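PDB 5D8Z: endoglucanase from Ganoderma lucidum, which probably hydrolyses internal beta-1,4-glucosidic bonds of cellulose and related beta-glucans, as a family 5 glycoside hydrolase. Local coordinates for residues K236-D241 with T251-N256; T245-T250 with G280-C285. One frame throughout, in Å; residues are numbered along the deposited sequence.

How the contacts relate
Both contacts belong to the loop that leaves barrel strand 230-235 and runs to helix 254-267: contact 1 joins its two ends, and contact 2 ties its middle to the start of helix 283-298, the next helix of the barrel. The touching residues of contact 1 are mostly buried and reach the sugar site; those of contact 2 are partly at the surface. Chemistry follows place. Lysine, asparagine and a backbone carbonyl meet in contact 1, whereas a disulfide and a serine shared by an acid and an amide hold contact 2. The two meet where Leu238 O and Thr250 N lie 3.0 Å apart, probably hydrogen-bonded.

Contact 1. Residues K236-D241 with T251-N256; sequences KYLDSD and TNNIDN. With BGC (beta-D-glucopyranose), chain C; BGC (beta-D-glucopyranose), chain B.
Lys236 and Asn253 meet where the loop after strand 230-235 of the eight-stranded TIM barrel folds back on the start of helix 254-267, a beta-to-alpha connection of the kind that builds the active-site rim in these enzymes. The polar contacts centre on the Asn253 amide. Lys236 bends at its second and third torsions (chi3 135°), which brings NZ to Asn253 OD1 at 3.1 Å; the ammonium stands above the carbonyl plane, 44° out of it, while CD lies against the same oxygen. A lysine suits this buried place because its long side chain touches Trp258 while its amino group meets oxygen, with Asn242 OD1 a second, weak partner. The other half of the amide, ND2, gives a weak bond to Tyr237 O at 3.4 Å. Asparagine suits the place because one amide can accept from a cation and donate to a backbone oxygen of the same loop segment.

Van der Waals contacts come from Leu238, whose carbons lie against polar atoms here, CG 3.7 Å from Asn253 ND2 and CD2 against Thr251 O; its apolar neighbours include Phe288 and Met289 of helix 283-298. Thr251 returns the contact through its methyl, CG2 lying 3.4 Å from Leu238 O. Its hydroxyl closes an ST turn: with OG1 anti to the backbone N (chi1 -177°), it accepts a nearly straight bond from Asn253 N.

The sugar contacts lie on the barrel side of the loop. Tyr237 sends its CB away from 251-256, and its OH bonds Glu276 of the glycan pocket; CE2 comes within 3.6 Å of C6 of the chain B glucose, approached obliquely. This loop meets the chain C glucose through its backbone: O2 donates to Asp241 O at 3.0 Å.

Contact 2. Residues T245-T250 with G280-C285; sequences THEECT and GNVASC
Cys249 and Cys285 are joined by a disulfide that fastens the loop between strand 230-235 and helix 254-267 to the first turn of helix 283-298, linking successive beta-alpha connections of the TIM barrel. Its chi3 of -85° is close to the relaxed right angle of a disulfide.

Next to it, Glu248 reaches across by a curved path. Its CB leaves away from the helix, but a bend at chi2 (71°) brings the chain back: CG comes within 3.5 Å of Ser284 OG, CD lies 3.4 Å from the same hydroxyl and, farther off, near Val282 CG2, and OE1 accepts a bond from Ser284 OG at 2.9 Å, met from above the carboxylate plane. OE1 also lies 3.7 Å from Val282 CG2, with OE2 somewhat farther from that methyl. Ser284 OG also accepts from Cys249 N at 3.1 Å, with an N-H...O angle of 169°. A small hydroxyl suits this place because it can give to the acid and receive from the amide at once.

Val282, at the N-cap position, packs beside the two acids: CG1 lies 3.8 Å from Glu247 CG. At Gly280 the backbone itself meets Glu247 O: N gives a weak hydrogen bond at 3.3 Å and CA makes a CA-H...O contact.

The covalent link keeps loop and helix start joined while the disulfide stays oxidised, and the serine hydroxyl, both donor and acceptor, probably helps fix how they sit together.

Contact 1. Residues K236-D241 with T251-N256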
loop_
_atom_site.group_PDB
_atom_site.type_symbol
_atom_site.label_atom_id
_atom_site.label_comp_id
_atom_site.label_asym_id
_atom_site.label_seq_id
_atom_site.Cartn_x
_atom_site.Cartn_y
_atom_site.Cartn_z
ATOM N N LYS A 236 -9.042 -4.209 -1.744
ATOM C CA LYS A 236 -10.363 -4.577 -2.286
ATOM C C LYS A 236 -10.657 -3.919 -3.634
ATOM O O LYS A 236 -10.631 -2.670 -3.776
ATOM C CB LYS A 236 -11.480 -4.178 -1.327
ATOM C CG LYS A 236 -12.232 -5.357 -0.757
ATOM C CD LYS A 236 -13.135 -5.975 -1.796
ATOM C CE LYS A 236 -13.053 -7.487 -1.826
ATOM N NZ LYS A 236 -13.807 -7.968 -3.024
ATOM N N TYR A 237 -10.979 -4.762 -4.612
ATOM C CA TYR A 237 -11.245 -4.311 -5.974
ATOM C C TYR A 237 -12.711 -4.540 -6.259
ATOM O O TYR A 237 -13.368 -5.212 -5.487
ATOM C CB TYR A 237 -10.350 -5.072 -6.937
ATOM C CG TYR A 237 -8.924 -4.598 -6.832
ATOM C CD1 TYR A 237 -8.514 -3.447 -7.494
ATOM C CD2 TYR A 237 -7.994 -5.263 -6.051
ATOM C CE1 TYR A 237 -7.216 -3.006 -7.428
ATOM C CE2 TYR A 237 -6.697 -4.805 -5.963
ATOM C CZ TYR A 237 -6.319 -3.680 -6.654
ATOM O OH TYR A 237 -5.040 -3.207 -6.574
ATOM N N LEU A 238 -13.223 -3.994 -7.358
ATOM C CA LEU A 238 -14.661 -3.972 -7.585
ATOM C C LEU A 238 -15.146 -4.932 -8.671
ATOM O O LEU A 238 -16.293 -4.845 -9.115
ATOM C CB LEU A 238 -15.105 -2.534 -7.884
ATOM C CG LEU A 238 -15.181 -1.632 -6.629
ATOM C CD1 LEU A 238 -13.800 -1.157 -6.204
ATOM C CD2 LEU A 238 -16.086 -0.420 -6.792
ATOM N N ASP A 239 -14.293 -5.865 -9.087
ATOM C CA ASP A 239 -14.648 -6.774 -10.181
ATOM C C ASP A 239 -15.039 -8.112 -9.604
ATOM O O ASP A 239 -14.804 -8.352 -8.422
ATOM C CB ASP A 239 -13.523 -6.904 -11.211
ATOM C CG ASP A 239 -12.176 -7.208 -10.593
ATOM O OD1 ASP A 239 -11.898 -6.734 -9.472
ATOM O OD2 ASP A 239 -11.366 -7.893 -11.255
ATOM N N SER A 240 -15.661 -8.965 -10.422
ATOM C CA SER A 240 -16.299 -10.186 -9.906
ATOM C C SER A 240 -15.344 -11.042 -9.086
ATOM O O SER A 240 -15.714 -11.535 -8.002
ATOM C CB SER A 240 -16.922 -11.014 -11.037
ATOM O OG SER A 240 -16.105 -11.016 -12.197
ATOM N N ASP A 241 -14.103 -11.167 -9.570
ATOM C CA ASP A 241 -13.113 -12.088 -8.974
ATOM C C ASP A 241 -12.080 -11.440 -8.029
ATOM O O ASP A 241 -11.052 -12.049 -7.732
ATOM C CB ASP A 241 -12.399 -12.868 -10.091
ATOM C CG ASP A 241 -11.468 -12.002 -10.916
ATOM O OD1 ASP A 241 -11.739 -10.785 -11.032
ATOM O OD2 ASP A 241 -10.471 -12.540 -11.449
ATOM N N THR A 251 -19.980 -4.281 -8.241
ATOM C CA THR A 251 -20.202 -4.271 -6.789
ATOM C C THR A 251 -19.501 -3.103 -6.098
ATOM O O THR A 251 -18.580 -2.526 -6.658
ATOM C CB THR A 251 -19.656 -5.548 -6.131
ATOM O OG1 THR A 251 -19.959 -5.530 -4.728
ATOM C CG2 THR A 251 -18.130 -5.642 -6.310
ATOM N N ASN A 252 -19.939 -2.793 -4.874
ATOM C CA ASN A 252 -19.287 -1.805 -4.007
ATOM C C ASN A 252 -18.724 -2.356 -2.707
ATOM O O ASN A 252 -18.296 -1.585 -1.845
ATOM C CB ASN A 252 -20.222 -0.626 -3.696
ATOM C CG ASN A 252 -21.549 -1.027 -3.036
ATOM O OD1 ASN A 252 -21.686 -2.055 -2.356
ATOM N ND2 ASN A 252 -22.545 -0.173 -3.239
ATOM N N ASN A 253 -18.746 -3.680 -2.565
ATOM C CA ASN A 253 -18.123 -4.372 -1.440
ATOM C C ASN A 253 -18.614 -4.010 -0.068
ATOM O O ASN A 253 -17.990 -4.406 0.908
ATOM C CB ASN A 253 -16.622 -4.139 -1.450
ATOM C CG ASN A 253 -15.990 -4.519 -2.759
ATOM O OD1 ASN A 253 -15.934 -5.692 -3.118
ATOM N ND2 ASN A 253 -15.501 -3.529 -3.479
ATOM N N ILE A 254 -19.714 -3.275 0.036
ATOM C CA ILE A 254 -20.242 -2.888 1.356
ATOM C C ILE A 254 -20.825 -4.073 2.101
ATOM O O ILE A 254 -20.422 -4.344 3.240
ATOM C CB ILE A 254 -21.315 -1.804 1.248
ATOM C CG1 ILE A 254 -20.648 -0.497 0.798
ATOM C CG2 ILE A 254 -22.014 -1.624 2.581
ATOM C CD1 ILE A 254 -21.554 0.486 0.088
ATOM N N ASP A 255 -21.757 -4.766 1.440
ATOM C CA ASP A 255 -22.464 -5.910 2.027
ATOM C C ASP A 255 -21.534 -7.029 2.471
ATOM O O ASP A 255 -21.675 -7.552 3.578
ATOM C CB ASP A 255 -23.473 -6.497 1.033
ATOM C CG ASP A 255 -24.787 -5.710 0.971
ATOM O OD1 ASP A 255 -24.880 -4.645 1.612
ATOM O OD2 ASP A 255 -25.728 -6.173 0.274
ATOM N N ASN A 256 -20.588 -7.397 1.602
ATOM C CA ASN A 256 -19.719 -8.561 1.840
ATOM C C ASN A 256 -18.351 -8.262 2.455
ATOM O O ASN A 256 -17.660 -9.194 2.883
ATOM C CB ASN A 256 -19.543 -9.342 0.542
ATOM C CG ASN A 256 -20.855 -9.907 0.019
ATOM O OD1 ASN A 256 -21.932 -9.645 0.575
ATOM N ND2 ASN A 256 -20.774 -10.689 -1.056
HETATM C C2 BGC C . -8.239 -13.709 -6.120
HETATM C C3 BGC C . -7.329 -12.550 -6.575
HETATM C C4 BGC C . -6.108 -13.051 -7.378
HETATM C C5 BGC C . -6.426 -14.268 -8.298
HETATM C C6 BGC C . -5.182 -15.094 -8.615
HETATM C C1 BGC C . -8.594 -14.605 -7.311
HETATM O O1 BGC C . -9.530 -15.623 -6.935
HETATM O O2 BGC C . -9.428 -13.201 -5.506
HETATM O O3 BGC C . -6.909 -11.769 -5.430
HETATM O O4 BGC C . -5.586 -11.984 -8.203
HETATM O O5 BGC C . -7.391 -15.210 -7.791
HETATM O O6 BGC C . -5.611 -16.323 -9.206
HETATM C C2 BGC B . -3.886 -10.330 -8.834
HETATM C C3 BGC B . -3.171 -9.018 -8.441
HETATM C C4 BGC B . -3.994 -8.153 -7.502
HETATM C C5 BGC B . -4.566 -8.996 -6.344
HETATM C C6 BGC B . -5.602 -8.210 -5.543
HETATM C C1 BGC B . -4.594 -11.079 -7.674
HETATM O O2 BGC B . -2.910 -11.194 -9.426
HETATM O O3 BGC B . -2.887 -8.174 -9.576
HETATM O O4 BGC B . -3.152 -7.036 -7.125
HETATM O O5 BGC B . -5.260 -10.177 -6.781
HETATM O O6 BGC B . -6.905 -8.798 -5.630
#

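Contact 2. Residues T245-T250 with G280-C285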
loop_
_atom_site.group_PDB
_atom_site.type_symbol
_atom_site.label_atom_id
_atom_site.label_comp_id
_atom_site.label_asym_id
_atom_site.label_seq_id
_atom_site.Cartn_x
_atom_site.Cartn_y
_atom_site.Cartn_z
ATOM N N THR A 245 -8.400 -6.834 -12.570
ATOM C CA THR A 245 -7.929 -6.984 -13.946
ATOM C C THR A 245 -9.018 -6.641 -14.941
ATOM O O THR A 245 -8.736 -6.501 -16.109
ATOM C CB THR A 245 -7.430 -8.414 -14.216
ATOM O OG1 THR A 245 -8.498 -9.357 -14.007
ATOM C CG2 THR A 245 -6.269 -8.744 -13.295
ATOM N N HIS A 246 -10.256 -6.495 -14.483
ATOM C CA HIS A 246 -11.364 -6.150 -15.362
ATOM C C HIS A 246 -11.650 -4.679 -15.387
ATOM O O HIS A 246 -11.410 -3.970 -14.413
ATOM C CB HIS A 246 -12.610 -6.900 -14.939
ATOM C CG HIS A 246 -12.457 -8.369 -15.083
ATOM N ND1 HIS A 246 -12.409 -9.220 -14.003
ATOM C CD2 HIS A 246 -12.240 -9.129 -16.180
ATOM C CE1 HIS A 246 -12.218 -10.454 -14.432
ATOM N NE2 HIS A 246 -12.110 -10.425 -15.748
ATOM N N GLU A 247 -12.170 -4.219 -16.517
ATOM C CA GLU A 247 -12.481 -2.805 -16.658
ATOM C C GLU A 247 -13.797 -2.532 -15.974
ATOM O O GLU A 247 -13.961 -1.481 -15.386
ATOM C CB GLU A 247 -12.507 -2.333 -18.132
ATOM C CG GLU A 247 -12.478 -0.804 -18.254
ATOM C CD GLU A 247 -11.893 -0.274 -19.557
ATOM O OE1 GLU A 247 -10.692 0.093 -19.575
ATOM O OE2 GLU A 247 -12.636 -0.197 -20.559
ATOM N N GLU A 248 -14.710 -3.501 -16.020
ATOM C CA GLU A 248 -16.086 -3.285 -15.593
ATOM C C GLU A 248 -16.259 -3.681 -14.147
ATOM O O GLU A 248 -15.621 -4.597 -13.665
ATOM C CB GLU A 248 -17.049 -4.084 -16.483
ATOM C CG GLU A 248 -18.387 -3.385 -16.754
ATOM C CD GLU A 248 -18.270 -2.174 -17.684
ATOM O OE1 GLU A 248 -19.010 -1.177 -17.470
ATOM O OE2 GLU A 248 -17.444 -2.220 -18.626
ATOM N N CYS A 249 -17.156 -2.992 -13.465
ATOM C CA CYS A 249 -17.342 -3.176 -12.028
ATOM C C CYS A 249 -18.749 -3.639 -11.718
ATOM O O CYS A 249 -19.707 -3.233 -12.362
ATOM C CB CYS A 249 -16.987 -1.879 -11.296
ATOM S SG CYS A 249 -15.371 -1.302 -11.871
ATOM N N THR A 250 -18.844 -4.491 -10.709
ATOM C CA THR A 250 -20.007 -5.311 -10.467
ATOM C C THR A 250 -20.500 -5.231 -9.019
ATOM O O THR A 250 -21.347 -6.025 -8.616
ATOM C CB THR A 250 -19.626 -6.772 -10.747
ATOM O OG1 THR A 250 -18.559 -7.165 -9.872
ATOM C CG2 THR A 250 -19.158 -6.935 -12.185
ATOM N N GLY A 280 -12.069 0.534 -13.572
ATOM C CA GLY A 280 -11.916 1.079 -14.900
ATOM C C GLY A 280 -12.514 2.445 -14.990
ATOM O O GLY A 280 -13.328 2.845 -14.168
ATOM N N ASN A 281 -12.114 3.159 -16.017
ATOM C CA ASN A 281 -12.615 4.493 -16.229
ATOM C C ASN A 281 -13.925 4.464 -17.033
ATOM O O ASN A 281 -13.991 4.984 -18.126
ATOM C CB ASN A 281 -11.520 5.308 -16.889
ATOM C CG ASN A 281 -10.361 5.539 -15.953
ATOM O OD1 ASN A 281 -10.499 6.289 -14.992
ATOM N ND2 ASN A 281 -9.219 4.885 -16.208
ATOM N N VAL A 282 -14.964 3.875 -16.441
ATOM C CA VAL A 282 -16.242 3.628 -17.108
ATOM C C VAL A 282 -17.449 3.848 -16.182
ATOM O O VAL A 282 -17.299 3.975 -14.962
ATOM C CB VAL A 282 -16.288 2.196 -17.654
ATOM C CG1 VAL A 282 -15.115 1.956 -18.603
ATOM C CG2 VAL A 282 -16.296 1.168 -16.525
ATOM N N ALA A 283 -18.650 3.878 -16.760
ATOM C CA ALA A 283 -19.881 4.203 -15.994
ATOM C C ALA A 283 -20.080 3.347 -14.742
ATOM O O ALA A 283 -20.208 3.876 -13.646
ATOM C CB ALA A 283 -21.114 4.098 -16.884
ATOM N N SER A 284 -20.091 2.031 -14.934
ATOM C CA SER A 284 -20.420 1.050 -13.884
ATOM C C SER A 284 -19.532 1.213 -12.668
ATOM O O SER A 284 -19.952 1.050 -11.524
ATOM C CB SER A 284 -20.258 -0.372 -14.424
ATOM O OG SER A 284 -18.885 -0.656 -14.650
ATOM N N CYS A 285 -18.293 1.556 -12.927
ATOM C CA CYS A 285 -17.379 1.804 -11.862
ATOM C C CYS A 285 -17.545 3.173 -11.191
ATOM O O CYS A 285 -17.281 3.299 -10.018
ATOM C CB CYS A 285 -15.950 1.595 -12.349
ATOM S SG CYS A 285 -15.120 0.561 -11.141
#